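Local coordinates for protein HMG-CoA Lyase (Bacillus subtilis subsp. subtilis, PDB 1YDO) that belongs to the HMGL-like family, folds as a parallel beta/alpha (TIM) barrel and is modelled as an assembly of two chains, at residues 9-14 with 43-48; 75-80 with 94-99; 205-210 with 229-234; 34-39 with 274-279; 137-142 with 171-176. All blocks are in the same frame, centred on the assembly; numbering follows the deposited sequence.

In the fold
Followed from the N terminus, contact 1 closes the first loop: strand 8-11 returns to strand 44-49 by way of helix 27-38 and so seals the barrel between its first and second strands. Contact 4 opens inside that loop, at 34-39, and closes only at 274-279, so it crosses contact 1 and joins an early barrel helix to a late helix packed outside it. Nested within its long loop, and in series, come contact 2 (strands 76-80 and 97-103), contact 5 (137-143 and 174-177) and contact 3 (204-207 and 229-232), each a neighbouring strand pair. Contacts 1, 2, 3 and 5 share one sheet; contact 4 lies outside it.

Contact 1: 9-14 with 43-48; sequences IKEVGP and SYIEIT
Lys10 lays its aliphatic chain across the ring of Tyr44 at the seam of the TIM barrel, where the first strand meets the second and the parallel sheet closes on itself. Lys10 CD sits 3.4 Å from the centroid of the Tyr44 ring, almost straight above it, in a CH-pi contact. The chain, fully extended beyond CG, then carries NZ past the middle of the ring, giving an off-centre cation-pi pair at 4.1 Å from that centroid, 31° off the normal. Tyr44 makes this possible by holding CG opposite its backbone N (chi1 -176°), which turns the ring toward Lys10 of the neighbouring strand. The polar ends look further afield: NZ forms a salt bridge with Glu173, and the Tyr44 hydroxyl is hydrogen-bonded to Glu97.

Beside this pair the backbones are joined by two bonds, Glu11 N to Tyr44 O at 3.2 Å and Glu46 N to Glu11 O at 3.1 Å. The Glu11 side chain bends at chi2, and its OE1 receives both Gly13 N, at the start of the next helix, and Ala234 N. Val12 and Glu46 lie side by side, CG1 against CD at 3.8 Å, while Pro14 crosses Ile45 at about a right angle, CG to CG2. At the opposite end a water bridges the two segments, donating to Ile9 O at 3.2 Å and accepting from Ser43 N at 3.1 Å.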
# COMPACT_ATOMS: atom_id res chain seq x y z
N ILE A 9 -11.39 8.64 -11.08
CA ILE A 9 -10.00 8.25 -11.21
C ILE A 9 -9.55 8.35 -12.66
O ILE A 9 -10.25 7.90 -13.57
CB ILE A 9 -9.76 6.79 -10.77
CG1 ILE A 9 -10.36 5.85 -11.77
CG2 ILE A 9 -10.35 6.53 -9.39
CD1 ILE A 9 -9.71 4.53 -11.74
N LYS A 10 -8.37 8.92 -12.88
CA LYS A 10 -7.83 9.09 -14.22
C LYS A 10 -6.66 8.15 -14.54
O LYS A 10 -5.69 8.08 -13.80
CB LYS A 10 -7.41 10.55 -14.40
CG LYS A 10 -8.56 11.51 -14.10
CD LYS A 10 -8.30 12.90 -14.63
CE LYS A 10 -9.54 13.77 -14.50
NZ LYS A 10 -9.29 15.13 -15.03
N GLU A 11 -6.78 7.41 -15.64
CA GLU A 11 -5.74 6.48 -16.06
C GLU A 11 -4.63 7.21 -16.81
O GLU A 11 -4.91 7.98 -17.73
CB GLU A 11 -6.34 5.42 -16.98
CG GLU A 11 -5.31 4.46 -17.54
CD GLU A 11 -4.63 3.63 -16.46
OE1 GLU A 11 -3.44 3.32 -16.62
OE2 GLU A 11 -5.30 3.28 -15.46
N VAL A 12 -3.37 6.99 -16.42
CA VAL A 12 -2.24 7.62 -17.10
C VAL A 12 -1.19 6.57 -17.46
O VAL A 12 -0.04 6.91 -17.75
CB VAL A 12 -1.55 8.72 -16.25
CG1 VAL A 12 -2.51 9.86 -16.01
CG2 VAL A 12 -1.05 8.14 -14.93
N GLY A 13 -1.59 5.31 -17.46
CA GLY A 13 -0.68 4.23 -17.77
C GLY A 13 -0.07 4.28 -19.16
O GLY A 13 1.16 4.20 -19.33
N PRO A 14 -0.92 4.40 -20.19
CA PRO A 14 -0.40 4.44 -21.56
C PRO A 14 0.59 5.58 -21.77
O PRO A 14 1.30 5.61 -22.77
CB PRO A 14 -1.66 4.59 -22.40
CG PRO A 14 -2.60 5.28 -21.50
CD PRO A 14 -2.38 4.60 -20.17
N SER A 43 -13.27 6.95 -17.46
CA SER A 43 -13.81 8.06 -18.24
C SER A 43 -12.72 9.06 -18.63
O SER A 43 -13.03 10.15 -19.10
CB SER A 43 -14.88 8.79 -17.44
OG SER A 43 -14.30 9.51 -16.38
N TYR A 44 -11.46 8.70 -18.41
CA TYR A 44 -10.35 9.58 -18.74
C TYR A 44 -9.10 8.76 -18.95
O TYR A 44 -8.77 7.91 -18.12
CB TYR A 44 -10.16 10.57 -17.60
CG TYR A 44 -9.10 11.60 -17.85
CD1 TYR A 44 -7.75 11.28 -17.71
CD2 TYR A 44 -9.44 12.91 -18.17
CE1 TYR A 44 -6.77 12.25 -17.87
CE2 TYR A 44 -8.47 13.89 -18.32
CZ TYR A 44 -7.13 13.55 -18.17
OH TYR A 44 -6.16 14.53 -18.26
N ILE A 45 -8.39 9.01 -20.04
CA ILE A 45 -7.19 8.25 -20.35
C ILE A 45 -6.14 9.06 -21.11
O ILE A 45 -6.41 9.50 -22.21
CB ILE A 45 -7.52 7.07 -21.25
CG1 ILE A 45 -8.62 6.21 -20.65
CG2 ILE A 45 -6.27 6.26 -21.49
CD1 ILE A 45 -8.94 5.00 -21.49
N GLU A 46 -4.96 9.24 -20.53
CA GLU A 46 -3.92 9.96 -21.27
C GLU A 46 -3.31 8.97 -22.26
O GLU A 46 -2.38 8.25 -21.91
CB GLU A 46 -2.83 10.44 -20.35
CG GLU A 46 -3.25 11.55 -19.46
CD GLU A 46 -2.05 12.29 -18.87
OE1 GLU A 46 -2.26 13.15 -17.99
OE2 GLU A 46 -0.91 12.01 -19.30
N ILE A 47 -3.83 8.93 -23.48
CA ILE A 47 -3.33 7.99 -24.47
C ILE A 47 -1.85 8.10 -24.78
O ILE A 47 -1.21 7.09 -25.06
CB ILE A 47 -4.10 8.14 -25.78
CG1 ILE A 47 -3.93 9.56 -26.31
CG2 ILE A 47 -5.57 7.83 -25.56
CD1 ILE A 47 -4.53 9.77 -27.68
N THR A 48 -1.29 9.30 -24.72
CA THR A 48 0.13 9.47 -25.03
C THR A 48 0.66 10.86 -24.71
O THR A 48 -0.07 11.71 -24.19
CB THR A 48 0.40 9.24 -26.51
OG1 THR A 48 1.80 9.41 -26.78
CG2 THR A 48 -0.39 10.25 -27.34
O HOH W 1 -13.15 6.92 -14.40

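Contact 2: 75-80 with 94-99; sequences VTYAAL and GINEAC
Ala78, Glu97 and Cys99 share one face of the sheet where strand 76-80 runs parallel to strand 97-103, while Ala79 and Ala98 point to the other; helix 84-93 makes the connection in this beta-alpha-beta unit of the barrel. On the first face Ala78 CB meets Cys99 SG, 3.8 Å apart. Cys99 holds SG opposite its carbonyl carbon (chi1 -45°), which turns it back toward Ala78, and its CB meets the CD1 branch of Leu80 at 4.1 Å. Thr76 and Glu97 lie slantwise to each other, CG2 to CB at 4.2 Å, and the Glu97 carboxylate goes on to hydrogen bonds with Thr137 and Tyr44. On the other face Ala79 CB packs against Ile95 CG1.

Tyr77 and Asn96 lie side by side and point the same way, their ring and amide planes 57° apart. A methyl of Val75, CG1, covers one face of the Tyr77 ring toward its rim, and the hydroxyl is hydrogen-bonded to Ser38 and Glu72. Where the second strand begins, Tyr77 O accepts two backbone donors, Asn96 N at 2.8 Å and Glu97 N at 3.3 Å; further along, Cys99 N reaches Ala79 O at 3.0 Å. The chemistry thus divides: backbone N-H and C=O groups pair between the segments and apolar side chains pack beside them, whereas the acidic and phenolic ends find their partners elsewhere in the barrel.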
# COMPACT_ATOMS: atom_id res chain seq x y z
N VAL A 75 -15.74 9.12 -22.79
CA VAL A 75 -14.36 8.96 -22.41
C VAL A 75 -13.58 10.18 -22.82
O VAL A 75 -13.71 10.64 -23.94
CB VAL A 75 -13.73 7.74 -23.09
CG1 VAL A 75 -12.31 7.55 -22.58
CG2 VAL A 75 -14.56 6.50 -22.81
N THR A 76 -12.77 10.70 -21.91
CA THR A 76 -11.98 11.88 -22.21
C THR A 76 -10.55 11.43 -22.51
O THR A 76 -9.84 10.98 -21.62
CB THR A 76 -11.97 12.86 -21.02
OG1 THR A 76 -13.32 13.13 -20.62
CG2 THR A 76 -11.32 14.17 -21.40
N TYR A 77 -10.13 11.54 -23.77
CA TYR A 77 -8.78 11.15 -24.17
C TYR A 77 -7.86 12.36 -24.12
O TYR A 77 -8.04 13.34 -24.85
CB TYR A 77 -8.81 10.53 -25.57
CG TYR A 77 -9.60 9.24 -25.64
CD1 TYR A 77 -8.98 8.01 -25.41
CD2 TYR A 77 -10.97 9.26 -25.86
CE1 TYR A 77 -9.72 6.82 -25.40
CE2 TYR A 77 -11.72 8.09 -25.86
CZ TYR A 77 -11.09 6.87 -25.62
OH TYR A 77 -11.84 5.73 -25.58
N ALA A 78 -6.87 12.29 -23.24
CA ALA A 78 -5.94 13.39 -23.06
C ALA A 78 -4.52 13.00 -23.43
O ALA A 78 -4.19 11.82 -23.53
CB ALA A 78 -5.98 13.89 -21.60
N ALA A 79 -3.67 14.00 -23.63
CA ALA A 79 -2.28 13.77 -23.96
C ALA A 79 -1.43 14.86 -23.33
O ALA A 79 -1.89 15.97 -23.08
CB ALA A 79 -2.11 13.78 -25.44
N LEU A 80 -0.18 14.53 -23.07
CA LEU A 80 0.70 15.50 -22.48
C LEU A 80 1.13 16.46 -23.58
O LEU A 80 1.50 16.03 -24.66
CB LEU A 80 1.92 14.81 -21.91
CG LEU A 80 2.60 15.61 -20.80
CD1 LEU A 80 1.71 15.65 -19.58
CD2 LEU A 80 3.92 14.97 -20.47
N GLY A 94 -6.51 14.54 -32.30
CA GLY A 94 -7.89 14.49 -31.85
C GLY A 94 -8.05 14.52 -30.35
O GLY A 94 -9.16 14.38 -29.84
N ILE A 95 -6.95 14.72 -29.63
CA ILE A 95 -6.99 14.77 -28.18
C ILE A 95 -8.05 15.73 -27.67
O ILE A 95 -8.13 16.86 -28.15
CB ILE A 95 -5.63 15.19 -27.59
CG1 ILE A 95 -4.69 13.99 -27.58
CG2 ILE A 95 -5.79 15.67 -26.16
CD1 ILE A 95 -4.43 13.42 -28.96
N ASN A 96 -8.85 15.28 -26.71
CA ASN A 96 -9.90 16.11 -26.14
C ASN A 96 -9.30 17.07 -25.12
O ASN A 96 -9.65 18.25 -25.08
CB ASN A 96 -10.95 15.25 -25.45
CG ASN A 96 -11.45 14.13 -26.31
OD1 ASN A 96 -11.90 14.35 -27.42
ND2 ASN A 96 -11.36 12.90 -25.81
N GLU A 97 -8.40 16.57 -24.28
CA GLU A 97 -7.80 17.42 -23.26
C GLU A 97 -6.28 17.41 -23.29
O GLU A 97 -5.64 16.37 -23.44
CB GLU A 97 -8.31 17.01 -21.86
CG GLU A 97 -7.58 17.70 -20.70
CD GLU A 97 -8.36 17.68 -19.39
OE1 GLU A 97 -9.37 18.41 -19.28
OE2 GLU A 97 -7.95 16.95 -18.46
N ALA A 98 -5.71 18.59 -23.16
CA ALA A 98 -4.27 18.74 -23.16
C ALA A 98 -3.80 18.95 -21.74
O ALA A 98 -4.41 19.69 -20.99
CB ALA A 98 -3.89 19.94 -24.01
N CYS A 99 -2.72 18.29 -21.36
CA CYS A 99 -2.22 18.45 -20.00
C CYS A 99 -0.86 19.09 -19.99
O CYS A 99 0.13 18.46 -20.38
CB CYS A 99 -2.10 17.09 -19.32
SG CYS A 99 -3.51 15.98 -19.56

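Contact 3: 205-210 with 229-234; sequences ALHFHD and VFDGSA
Leu206 and Phe230 both turn CG opposite their carbonyl carbons (chi1 -74° and -67°), and this shared torsion makes the two side chains run alongside each other from neighbouring parallel strands. Leu206 CB meets Phe230 CD1 at 3.8 Å, and the CD1 methyl of Leu206 touches CE1 of the same ring. Phe208, just beyond its strand, brings CE2 to within 4.3 Å of Phe230 CE1, an edge-to-edge meeting of the two rings.

On the other face of the sheet His207 takes a different first torsion, with CG opposite the backbone N, which lays the ring across the Asp231 side chain at about a right angle. Asp231 CB lies over a face of that imidazole, 4.1 Å from its centroid, and the carboxylate plane is turned 72° from the ring. The acid is directed elsewhere: OD2 forms a salt bridge with Arg139 and OD1 takes a hydrogen bond with Ser175, two bonds that would hold the carboxylate in a fixed orientation. Ala205 CB and Val229 CG1 also pack together. Between the backbones, Leu206 N binds Val229 O at 3.0 Å, and Asp231 N binds Leu206 O at 2.9 Å.

This is a beta-alpha-beta unit of the TIM barrel. Leu206 and Phe230 face outward onto its connecting helix 215-225, meeting Ala222, while strands 174-177 and 8-11 continue the sheet beyond 204-207 and 229-232 respectively.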
# COMPACT_ATOMS: atom_id res chain seq x y z
N ALA A 205 -6.55 17.46 -8.32
CA ALA A 205 -6.35 16.03 -8.43
C ALA A 205 -5.03 15.63 -7.79
O ALA A 205 -4.14 16.46 -7.60
CB ALA A 205 -6.37 15.62 -9.88
N LEU A 206 -4.91 14.34 -7.47
CA LEU A 206 -3.70 13.84 -6.86
C LEU A 206 -3.06 12.69 -7.63
O LEU A 206 -3.73 11.75 -8.02
CB LEU A 206 -3.97 13.43 -5.42
CG LEU A 206 -4.13 14.60 -4.47
CD1 LEU A 206 -4.41 14.06 -3.08
CD2 LEU A 206 -2.89 15.47 -4.47
N HIS A 207 -1.76 12.80 -7.84
CA HIS A 207 -1.01 11.78 -8.54
C HIS A 207 0.04 11.26 -7.56
O HIS A 207 1.11 11.84 -7.43
CB HIS A 207 -0.34 12.39 -9.76
CG HIS A 207 0.22 11.37 -10.72
ND1 HIS A 207 0.84 11.72 -11.90
CD2 HIS A 207 0.23 10.01 -10.68
CE1 HIS A 207 1.21 10.62 -12.54
NE2 HIS A 207 0.85 9.57 -11.83
N PHE A 208 -0.27 10.17 -6.85
CA PHE A 208 0.67 9.60 -5.91
C PHE A 208 1.52 8.48 -6.51
O PHE A 208 1.07 7.73 -7.39
CB PHE A 208 -0.06 9.05 -4.70
CG PHE A 208 -0.64 10.12 -3.81
CD1 PHE A 208 0.19 11.07 -3.22
CD2 PHE A 208 -2.01 10.18 -3.59
CE1 PHE A 208 -0.34 12.07 -2.41
CE2 PHE A 208 -2.55 11.17 -2.78
CZ PHE A 208 -1.72 12.12 -2.19
N HIS A 209 2.75 8.35 -6.02
CA HIS A 209 3.66 7.29 -6.46
C HIS A 209 3.93 6.40 -5.25
O HIS A 209 4.49 6.88 -4.27
CB HIS A 209 4.98 7.90 -6.96
CG HIS A 209 4.93 8.38 -8.38
ND1 HIS A 209 5.97 9.06 -8.97
CD2 HIS A 209 3.96 8.28 -9.32
CE1 HIS A 209 5.64 9.36 -10.22
NE2 HIS A 209 4.43 8.91 -10.45
N ASP A 210 3.54 5.13 -5.28
CA ASP A 210 3.82 4.35 -4.09
C ASP A 210 5.17 3.66 -4.13
O ASP A 210 5.28 2.46 -3.91
CB ASP A 210 2.70 3.34 -3.76
CG ASP A 210 2.60 2.24 -4.78
OD1 ASP A 210 2.62 2.57 -5.98
OD2 ASP A 210 2.48 1.06 -4.38
N VAL A 229 -10.49 13.35 -7.12
CA VAL A 229 -9.86 13.03 -8.38
C VAL A 229 -8.50 12.39 -8.13
O VAL A 229 -7.62 12.99 -7.50
CB VAL A 229 -9.66 14.29 -9.23
CG1 VAL A 229 -9.15 13.94 -10.61
CG2 VAL A 229 -10.96 15.05 -9.31
N PHE A 230 -8.31 11.18 -8.62
CA PHE A 230 -7.04 10.52 -8.41
C PHE A 230 -6.51 9.89 -9.67
O PHE A 230 -7.25 9.26 -10.43
CB PHE A 230 -7.18 9.49 -7.31
CG PHE A 230 -7.45 10.09 -5.97
CD1 PHE A 230 -6.41 10.56 -5.18
CD2 PHE A 230 -8.75 10.22 -5.50
CE1 PHE A 230 -6.65 11.14 -3.92
CE2 PHE A 230 -9.01 10.79 -4.26
CZ PHE A 230 -7.96 11.25 -3.46
N ASP A 231 -5.22 10.07 -9.90
CA ASP A 231 -4.57 9.52 -11.08
C ASP A 231 -4.02 8.16 -10.75
O ASP A 231 -3.54 7.93 -9.65
CB ASP A 231 -3.43 10.43 -11.50
CG ASP A 231 -3.93 11.73 -12.10
OD1 ASP A 231 -3.09 12.62 -12.34
OD2 ASP A 231 -5.15 11.84 -12.34
N GLY A 232 -4.09 7.26 -11.73
CA GLY A 232 -3.59 5.91 -11.52
C GLY A 232 -2.97 5.31 -12.77
O GLY A 232 -3.13 5.84 -13.86
N SER A 233 -2.27 4.20 -12.62
CA SER A 233 -1.64 3.53 -13.75
C SER A 233 -2.01 2.05 -13.74
O SER A 233 -1.71 1.33 -12.80
CB SER A 233 -0.13 3.69 -13.66
OG SER A 233 0.49 2.97 -14.71
N ALA A 234 -2.68 1.58 -14.79
CA ALA A 234 -3.07 0.17 -14.83
C ALA A 234 -1.88 -0.75 -14.55
O ALA A 234 -0.83 -0.63 -15.18
CB ALA A 234 -3.69 -0.16 -16.19

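Contact 4: 34-39 with 274-279; sequences INQLSR and LSAAKW
One face of the Trp279 indole receives the amide end of Gln36, whose plane stands nearly upright on it, 87° from the ring, where helix 270-284 packs on the outside of helix 27-38 of the TIM barrel. Gln36 NE2 lies above the ring toward its rim, 3.3 Å from Trp279 CD2 and 3.4 Å from Trp279 CG. The glutamine reaches this place because its chain is extended beyond CG, with CG set opposite the carbonyl carbon (chi1 -54°), while Trp279 places its own CG opposite the backbone N. With NE2 over the indole, the other arm of the amide is left beside the backbone: Gln36 OE1 rests 3.5 Å from Ala276 CA. NE2 also makes a weak hydrogen bond with Thr32 O, one turn earlier on its own helix.

The two helical segments run antiparallel at 171°, their axes 9.6 Å apart. Ala276 lies at the nearest approach of the helices, and Gln36 and Leu37 both come in over it. A further tie is made by Trp33, whose indole nitrogen is hydrogen-bonded to Ala276 O. Helix 27-38 lies between two partners: Ile34 and Leu37 pack on Ile47 and Ile45 of strand 44-49, and Gln36 meets helix 270-284. Leu37 takes part in both layers, and its outer contact is a single apolar touch, CD1 against Ala276 CB at 3.6 Å.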
# COMPACT_ATOMS: atom_id res chain seq x y z
N ILE A 34 -5.07 0.14 -25.16
CA ILE A 34 -5.82 1.35 -24.85
C ILE A 34 -7.28 1.13 -25.20
O ILE A 34 -8.17 1.74 -24.61
CB ILE A 34 -5.28 2.56 -25.65
CG1 ILE A 34 -3.83 2.84 -25.22
CG2 ILE A 34 -6.14 3.79 -25.40
CD1 ILE A 34 -3.21 4.07 -25.87
N ASN A 35 -7.53 0.23 -26.15
CA ASN A 35 -8.89 -0.09 -26.55
C ASN A 35 -9.58 -0.77 -25.38
O ASN A 35 -10.69 -0.40 -25.01
CB ASN A 35 -8.88 -1.00 -27.77
CG ASN A 35 -8.64 -0.23 -29.05
OD1 ASN A 35 -8.41 -0.83 -30.10
ND2 ASN A 35 -8.69 1.10 -28.97
N GLN A 36 -8.90 -1.75 -24.80
CA GLN A 36 -9.44 -2.45 -23.65
C GLN A 36 -9.80 -1.40 -22.60
O GLN A 36 -10.92 -1.33 -22.10
CB GLN A 36 -8.39 -3.41 -23.11
CG GLN A 36 -7.83 -4.36 -24.15
CD GLN A 36 -6.77 -5.28 -23.58
OE1 GLN A 36 -6.88 -5.76 -22.45
NE2 GLN A 36 -5.73 -5.55 -24.37
N LEU A 37 -8.82 -0.57 -22.26
CA LEU A 37 -9.03 0.46 -21.27
C LEU A 37 -10.27 1.30 -21.56
O LEU A 37 -11.11 1.47 -20.67
CB LEU A 37 -7.80 1.35 -21.20
CG LEU A 37 -6.77 1.00 -20.13
CD1 LEU A 37 -6.63 -0.49 -19.93
CD2 LEU A 37 -5.47 1.62 -20.56
N SER A 38 -10.40 1.81 -22.78
CA SER A 38 -11.55 2.62 -23.18
C SER A 38 -12.86 1.99 -22.76
O SER A 38 -13.75 2.66 -22.24
CB SER A 38 -11.57 2.82 -24.70
OG SER A 38 -10.40 3.48 -25.16
N ARG A 39 -13.01 0.69 -22.99
CA ARG A 39 -14.24 0.04 -22.61
C ARG A 39 -14.06 -0.71 -21.30
O ARG A 39 -14.41 -1.88 -21.17
CB ARG A 39 -14.72 -0.91 -23.72
CG ARG A 39 -13.78 -2.04 -24.08
CD ARG A 39 -14.35 -2.83 -25.26
NE ARG A 39 -14.36 -2.04 -26.50
CZ ARG A 39 -13.32 -1.91 -27.32
NH1 ARG A 39 -13.43 -1.16 -28.41
NH2 ARG A 39 -12.16 -2.52 -27.06
N LEU A 274 -8.61 -5.36 -14.43
CA LEU A 274 -7.67 -6.40 -14.06
C LEU A 274 -7.24 -7.18 -15.28
O LEU A 274 -6.06 -7.46 -15.48
CB LEU A 274 -8.32 -7.32 -13.03
CG LEU A 274 -8.37 -6.76 -11.62
CD1 LEU A 274 -9.53 -7.37 -10.86
CD2 LEU A 274 -7.06 -7.04 -10.92
N SER A 275 -8.22 -7.54 -16.11
CA SER A 275 -7.93 -8.29 -17.31
C SER A 275 -6.95 -7.47 -18.16
O SER A 275 -5.97 -7.99 -18.68
CB SER A 275 -9.23 -8.56 -18.08
OG SER A 275 -9.00 -9.39 -19.20
N ALA A 276 -7.22 -6.18 -18.28
CA ALA A 276 -6.37 -5.31 -19.06
C ALA A 276 -4.97 -5.22 -18.49
O ALA A 276 -4.00 -5.17 -19.24
CB ALA A 276 -6.97 -3.94 -19.16
N ALA A 277 -4.87 -5.20 -17.16
CA ALA A 277 -3.57 -5.11 -16.50
C ALA A 277 -2.74 -6.33 -16.84
O ALA A 277 -1.56 -6.22 -17.17
CB ALA A 277 -3.74 -4.99 -14.99
N LYS A 278 -3.36 -7.50 -16.76
CA LYS A 278 -2.65 -8.73 -17.05
C LYS A 278 -2.11 -8.73 -18.47
O LYS A 278 -1.00 -9.18 -18.72
CB LYS A 278 -3.58 -9.93 -16.86
CG LYS A 278 -2.90 -11.27 -17.04
CD LYS A 278 -3.89 -12.41 -16.85
CE LYS A 278 -3.23 -13.75 -17.14
NZ LYS A 278 -4.19 -14.90 -17.01
N TRP A 279 -2.90 -8.20 -19.40
CA TRP A 279 -2.51 -8.16 -20.79
C TRP A 279 -1.12 -7.56 -20.97
O TRP A 279 -0.21 -8.26 -21.39
CB TRP A 279 -3.51 -7.36 -21.59
CG TRP A 279 -3.47 -7.68 -23.04
CD1 TRP A 279 -4.02 -8.76 -23.65
CD2 TRP A 279 -2.79 -6.93 -24.06
NE1 TRP A 279 -3.73 -8.74 -24.99
CE2 TRP A 279 -2.98 -7.63 -25.27
CE3 TRP A 279 -2.05 -5.75 -24.07
CZ2 TRP A 279 -2.45 -7.18 -26.49
CZ3 TRP A 279 -1.51 -5.30 -25.27
CH2 TRP A 279 -1.72 -6.01 -26.47

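Contact 5: 137-142 with 171-176; sequences TTRAYL and ISELSL
Strands 137-143 and 174-177 pair in parallel through backbone bonds, with a salt-bridge network on one face and aliphatic packing on the other; helix 156-169 links them as a beta-alpha-beta unit of the TIM barrel. Arg139 and Glu173 lie side by side and point the same way. Arg139, with CG opposite its backbone N (chi1 -176°), stays extended to NE, which meets Glu173 OE1 in a salt bridge at 3.4 Å, guanidinium and carboxylate planes 66° apart. Each charge has a second partner: Arg139 NH2 pairs with Asp231, and Glu173 OE1 is shared by Arg139 and Lys10. Ser175 OG sits over one face of the guanidinium, a packing contact, and is itself hydrogen-bonded to Asp231; Tyr141 CE1 also touches it.

Four backbone bonds join the two segments, the first from Ser172, in the turn before the strand, to Thr138 O. Ala140 is held at both ends, its N giving to Glu173 O at 2.9 Å and its O accepting from Ser175 N at 2.7 Å, both nearly straight. Leu142 N to Ser175 O extends the pairing further along. The outward face belongs to Ala140, Leu142, Leu174 and Leu176, with Ile171 reaching in from the preceding turn; Ser163 of the connecting helix packs on Leu142 and Leu174, and Leu166 on Ile171. Here Leu174 slants across Leu142, its CD2 methyl 3.5 Å from Leu142 CB.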
# COMPACT_ATOMS: atom_id res chain seq x y z
N THR A 137 -10.19 21.17 -23.46
CA THR A 137 -10.10 21.33 -22.02
C THR A 137 -8.65 21.16 -21.58
O THR A 137 -7.95 20.29 -22.09
CB THR A 137 -10.96 20.30 -21.32
OG1 THR A 137 -10.61 19.00 -21.81
CG2 THR A 137 -12.42 20.57 -21.62
N THR A 138 -8.21 21.98 -20.64
CA THR A 138 -6.84 21.89 -20.18
C THR A 138 -6.71 21.41 -18.75
O THR A 138 -7.61 21.61 -17.94
CB THR A 138 -6.13 23.24 -20.28
OG1 THR A 138 -6.77 24.17 -19.39
CG2 THR A 138 -6.16 23.76 -21.71
N ARG A 139 -5.56 20.82 -18.46
CA ARG A 139 -5.25 20.31 -17.14
C ARG A 139 -3.77 20.51 -16.90
O ARG A 139 -2.96 20.30 -17.81
CB ARG A 139 -5.57 18.82 -17.10
CG ARG A 139 -5.39 18.20 -15.75
CD ARG A 139 -5.25 16.71 -15.90
NE ARG A 139 -5.44 16.03 -14.64
CZ ARG A 139 -5.10 14.77 -14.42
NH1 ARG A 139 -4.54 14.07 -15.39
NH2 ARG A 139 -5.35 14.23 -13.23
N ALA A 140 -3.41 20.90 -15.68
CA ALA A 140 -2.01 21.14 -15.33
C ALA A 140 -1.46 20.04 -14.41
O ALA A 140 -2.16 19.54 -13.53
CB ALA A 140 -1.86 22.51 -14.67
N TYR A 141 -0.20 19.70 -14.63
CA TYR A 141 0.49 18.68 -13.87
C TYR A 141 1.62 19.31 -13.09
O TYR A 141 2.72 19.44 -13.61
CB TYR A 141 1.07 17.65 -14.82
CG TYR A 141 0.41 16.31 -14.77
CD1 TYR A 141 0.41 15.56 -13.60
CD2 TYR A 141 -0.22 15.77 -15.91
CE1 TYR A 141 -0.18 14.33 -13.55
CE2 TYR A 141 -0.82 14.52 -15.86
CZ TYR A 141 -0.80 13.81 -14.68
OH TYR A 141 -1.38 12.58 -14.60
N LEU A 142 1.36 19.71 -11.85
CA LEU A 142 2.42 20.31 -11.05
C LEU A 142 3.16 19.17 -10.35
O LEU A 142 2.57 18.43 -9.56
CB LEU A 142 1.81 21.26 -10.03
CG LEU A 142 2.63 22.48 -9.67
CD1 LEU A 142 1.95 23.22 -8.53
CD2 LEU A 142 4.04 22.08 -9.28
N ILE A 171 -6.80 27.12 -16.36
CA ILE A 171 -6.79 25.66 -16.35
C ILE A 171 -8.04 25.16 -15.65
O ILE A 171 -8.67 25.89 -14.91
CB ILE A 171 -5.57 25.12 -15.61
CG1 ILE A 171 -5.55 25.69 -14.19
CG2 ILE A 171 -4.29 25.48 -16.38
CD1 ILE A 171 -4.48 25.07 -13.30
N SER A 172 -8.39 23.90 -15.88
CA SER A 172 -9.59 23.37 -15.26
C SER A 172 -9.31 22.48 -14.05
O SER A 172 -10.16 22.35 -13.16
CB SER A 172 -10.39 22.60 -16.30
OG SER A 172 -10.61 23.40 -17.45
N GLU A 173 -8.12 21.89 -14.01
CA GLU A 173 -7.74 21.00 -12.92
C GLU A 173 -6.24 21.02 -12.69
O GLU A 173 -5.46 20.92 -13.62
CB GLU A 173 -8.17 19.58 -13.26
CG GLU A 173 -8.18 18.65 -12.10
CD GLU A 173 -8.98 17.41 -12.40
OE1 GLU A 173 -8.42 16.47 -13.00
OE2 GLU A 173 -10.18 17.37 -12.05
N LEU A 174 -5.83 21.13 -11.43
CA LEU A 174 -4.43 21.15 -11.13
C LEU A 174 -4.07 19.84 -10.44
O LEU A 174 -4.45 19.59 -9.30
CB LEU A 174 -4.12 22.33 -10.21
CG LEU A 174 -2.72 22.91 -10.23
CD1 LEU A 174 -2.60 23.92 -9.11
CD2 LEU A 174 -1.68 21.82 -10.05
N SER A 175 -3.33 18.98 -11.14
CA SER A 175 -2.97 17.69 -10.57
C SER A 175 -1.64 17.76 -9.86
O SER A 175 -0.60 17.90 -10.50
CB SER A 175 -2.94 16.63 -11.68
OG SER A 175 -2.56 15.37 -11.18
N LEU A 176 -1.69 17.66 -8.54
CA LEU A 176 -0.49 17.70 -7.69
C LEU A 176 0.12 16.31 -7.60
O LEU A 176 -0.59 15.36 -7.33
CB LEU A 176 -0.86 18.17 -6.28
CG LEU A 176 -1.78 19.38 -6.25
CD1 LEU A 176 -2.21 19.62 -4.83
CD2 LEU A 176 -1.06 20.59 -6.82